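PDB 6TNE: histidine kinase from Caulobacter vibrioides, which probably relays phosphoryl groups through its receiver domain, as part of the hybrid histidine kinase CckA. Local coordinates for residues A[99-102]-A[103-107]. Residues are numbered along the deposited sequence; the frame is centred on the assembly and turned at random.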
ATOM      1  N   THR A  99      -7.061  -3.744   6.589  1.00 14.39           N
ATOM      2  CA  THR A  99      -7.297  -2.615   7.476  1.00 14.21           C
ATOM      3  C   THR A  99      -7.621  -1.380   6.652  1.00 13.31           C
ATOM      4  O   THR A  99      -7.441  -1.362   5.411  1.00 13.84           O
ATOM      5  CB  THR A  99      -6.090  -2.357   8.400  1.00 15.27           C
ATOM      6  OG1 THR A  99      -4.956  -1.991   7.618  1.00 16.14           O
ATOM      7  CG2 THR A  99      -5.756  -3.536   9.295  1.00 17.07           C
ATOM      8  N   PHE A 100      -7.985  -0.291   7.332  0.51 14.92           N
ATOM      9  CA  PHE A 100      -8.485   0.937   6.702  0.51 16.02           C
ATOM     10  C   PHE A 100      -8.049   2.143   7.504  0.51 16.80           C
ATOM     11  O   PHE A 100      -8.407   2.242   8.691  0.51 17.77           O
ATOM     12  CB  PHE A 100      -9.996   0.946   6.698  0.51 21.86           C
ATOM     13  CG  PHE A 100     -10.586  -0.225   6.050  0.51 17.24           C
ATOM     14  CD1 PHE A 100     -10.851  -1.373   6.770  0.51 19.08           C
ATOM     15  CD2 PHE A 100     -10.899  -0.179   4.699  0.51 18.49           C
ATOM     16  CE1 PHE A 100     -11.408  -2.474   6.175  0.51 21.89           C
ATOM     17  CE2 PHE A 100     -11.456  -1.282   4.091  0.51 21.13           C
ATOM     18  CZ  PHE A 100     -11.717  -2.426   4.839  0.51 21.27           C
ATOM     19  N   LEU A 101      -7.380   3.084   6.842  1.00 15.74           N
ATOM     20  CA  LEU A 101      -6.877   4.305   7.483  1.00 17.19           C
ATOM     21  C   LEU A 101      -7.467   5.479   6.715  1.00 18.36           C
ATOM     22  O   LEU A 101      -7.313   5.553   5.490  1.00 17.85           O
ATOM     23  CB  LEU A 101      -5.341   4.341   7.464  1.00 21.74           C
ATOM     24  CG  LEU A 101      -4.539   5.504   8.083  1.00 24.18           C
ATOM     25  CD1 LEU A 101      -4.716   5.437   9.578  1.00 29.08           C
ATOM     26  CD2 LEU A 101      -3.034   5.504   7.697  1.00 29.63           C
ATOM     27  N   PRO A 102      -8.183   6.398   7.367  1.00 19.57           N
ATOM     28  CA  PRO A 102      -8.775   7.506   6.611  1.00 23.21           C
ATOM     29  C   PRO A 102      -7.715   8.505   6.170  1.00 21.96           C
ATOM     30  O   PRO A 102      -6.733   8.775   6.865  1.00 27.44           O
ATOM     31  CB  PRO A 102      -9.752   8.142   7.616  1.00 25.45           C
ATOM     32  CG  PRO A 102      -9.151   7.838   8.925  1.00 27.42           C
ATOM     33  CD  PRO A 102      -8.508   6.459   8.796  1.00 22.41           C
ATOM     34  N   LYS A 103      -7.954   9.126   5.017  1.00 22.35           N
ATOM     35  CA  LYS A 103      -7.267  10.332   4.583  1.00 23.81           C
ATOM     36  C   LYS A 103      -8.013  11.561   5.093  1.00 27.66           C
ATOM     37  O   LYS A 103      -9.233  11.524   5.274  1.00 29.11           O
ATOM     38  CB  LYS A 103      -7.205  10.367   3.062  1.00 27.12           C
ATOM     39  CG  LYS A 103      -6.173   9.402   2.467  1.00 27.03           C
ATOM     40  CD  LYS A 103      -5.767   9.783   1.034  1.00 29.61           C
ATOM     41  CE  LYS A 103      -6.336   8.847   0.054  1.00 24.79           C
ATOM     42  NZ  LYS A 103      -6.011   9.226  -1.359  1.00 20.69           N
ATOM     43  N   PRO A 104      -7.317  12.683   5.331  1.00 28.01           N
ATOM     44  CA  PRO A 104      -5.871  12.892   5.164  1.00 27.83           C
ATOM     45  C   PRO A 104      -5.045  12.082   6.148  1.00 28.38           C
ATOM     46  O   PRO A 104      -5.448  11.938   7.302  1.00 29.83           O
ATOM     47  CB  PRO A 104      -5.697  14.388   5.440  1.00 29.78           C
ATOM     48  CG  PRO A 104      -6.915  14.769   6.221  1.00 31.14           C
ATOM     49  CD  PRO A 104      -8.010  13.928   5.722  1.00 30.01           C
ATOM     50  N   ILE A 105      -3.895  11.587   5.681  1.00 31.08           N
ATOM     51  CA  ILE A 105      -3.019  10.719   6.454  1.00 31.63           C
ATOM     52  C   ILE A 105      -2.189  11.553   7.421  1.00 28.45           C
ATOM     53  O   ILE A 105      -1.595  12.565   7.043  1.00 31.08           O
ATOM     54  CB  ILE A 105      -2.094   9.932   5.515  1.00 39.26           C
ATOM     55  CG1 ILE A 105      -2.902   8.989   4.626  1.00 45.72           C
ATOM     56  CG2 ILE A 105      -1.017   9.205   6.316  1.00 42.62           C
ATOM     57  CD1 ILE A 105      -3.935   8.176   5.378  1.00 45.65           C
ATOM     58  N   ASP A 106      -2.141  11.112   8.663  1.00 28.94           N
ATOM     59  CA  ASP A 106      -1.283  11.627   9.714  1.00 33.06           C
ATOM     60  C   ASP A 106      -0.078  10.676   9.780  1.00 24.44           C
ATOM     61  O   ASP A 106      -0.281   9.480   9.928  1.00 23.55           O
ATOM     62  CB  ASP A 106      -2.208  11.470  10.926  1.00 43.87           C
ATOM     63  CG  ASP A 106      -1.595  11.829  12.225  1.00 39.99           C
ATOM     64  OD1 ASP A 106      -1.836  12.952  12.710  1.00 41.14           O
ATOM     65  OD2 ASP A 106      -0.973  10.946  12.822  1.00 37.82           O
ATOM     66  N   ILE A 107       1.164  11.183   9.601  1.00 23.46           N
ATOM     67  CA  ILE A 107       2.331  10.275   9.519  1.00 24.92           C
ATOM     68  C   ILE A 107       2.510   9.462  10.793  1.00 24.34           C
ATOM     69  O   ILE A 107       2.853   8.278  10.743  1.00 24.09           O
ATOM     70  CB  ILE A 107       3.644  10.975   9.092  1.00 28.69           C
ATOM     71  CG1 ILE A 107       4.761   9.952   8.835  1.00 33.97           C
ATOM     72  CG2 ILE A 107       4.215  11.860  10.185  1.00 30.55           C
ATOM     73  CD1 ILE A 107       4.400   8.772   7.906  1.00 37.30           C
TER
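Ile-105 reaches back over the turn to Pro-102 and Leu-101, and its terminal methyl does all the touching: CD1 of Ile-105 lies 3.2 Å from O of Pro-102 and 3.7 Å from CD2 of Leu-101. Two torsions bring it there. CG1 of Ile-105 stands anti to its carbonyl carbon (chi1 -64°), and chi2 at -47° folds CD1 inward. On the strand side, CG and CD2 of Leu-101 both meet that methyl; CG of Leu-101 is 3.8 Å from CD1 of Ile-105, and the two side chains cross at about a right angle. Pro-102 stands at the junction of strand and turn, where CB of its ring lies 3.3 Å from N of Lys-103. The peptide bond between Lys-103 and Pro-104 is cis, and the turn probably follows from it together with the backbone around it. Here O of Pro-102 is 3.4 Å from O of Pro-104, two acceptors that cannot bond to each other. In the CheY-like receiver fold this is the link from the edge strand 98-102 of the parallel sheet to the last helix, and a cis bond after the conserved lysine is common in receiver domains. Lys-103 sends its chain the other way. Its CB sits 3.7 Å from C of Pro-102, while NZ makes salt bridges with Glu-7 and Asp-53, consistent with the conserved lysine of receiver active sites. Leu-101 and Ile-105 also both pack on Leu-110 of helix 107-118, so the apolar pair joins strand end, turn and helix. Asp-106 occupies the N-cap of that helix, its OD2 hydrogen-bonded to OG1 of Thr-109.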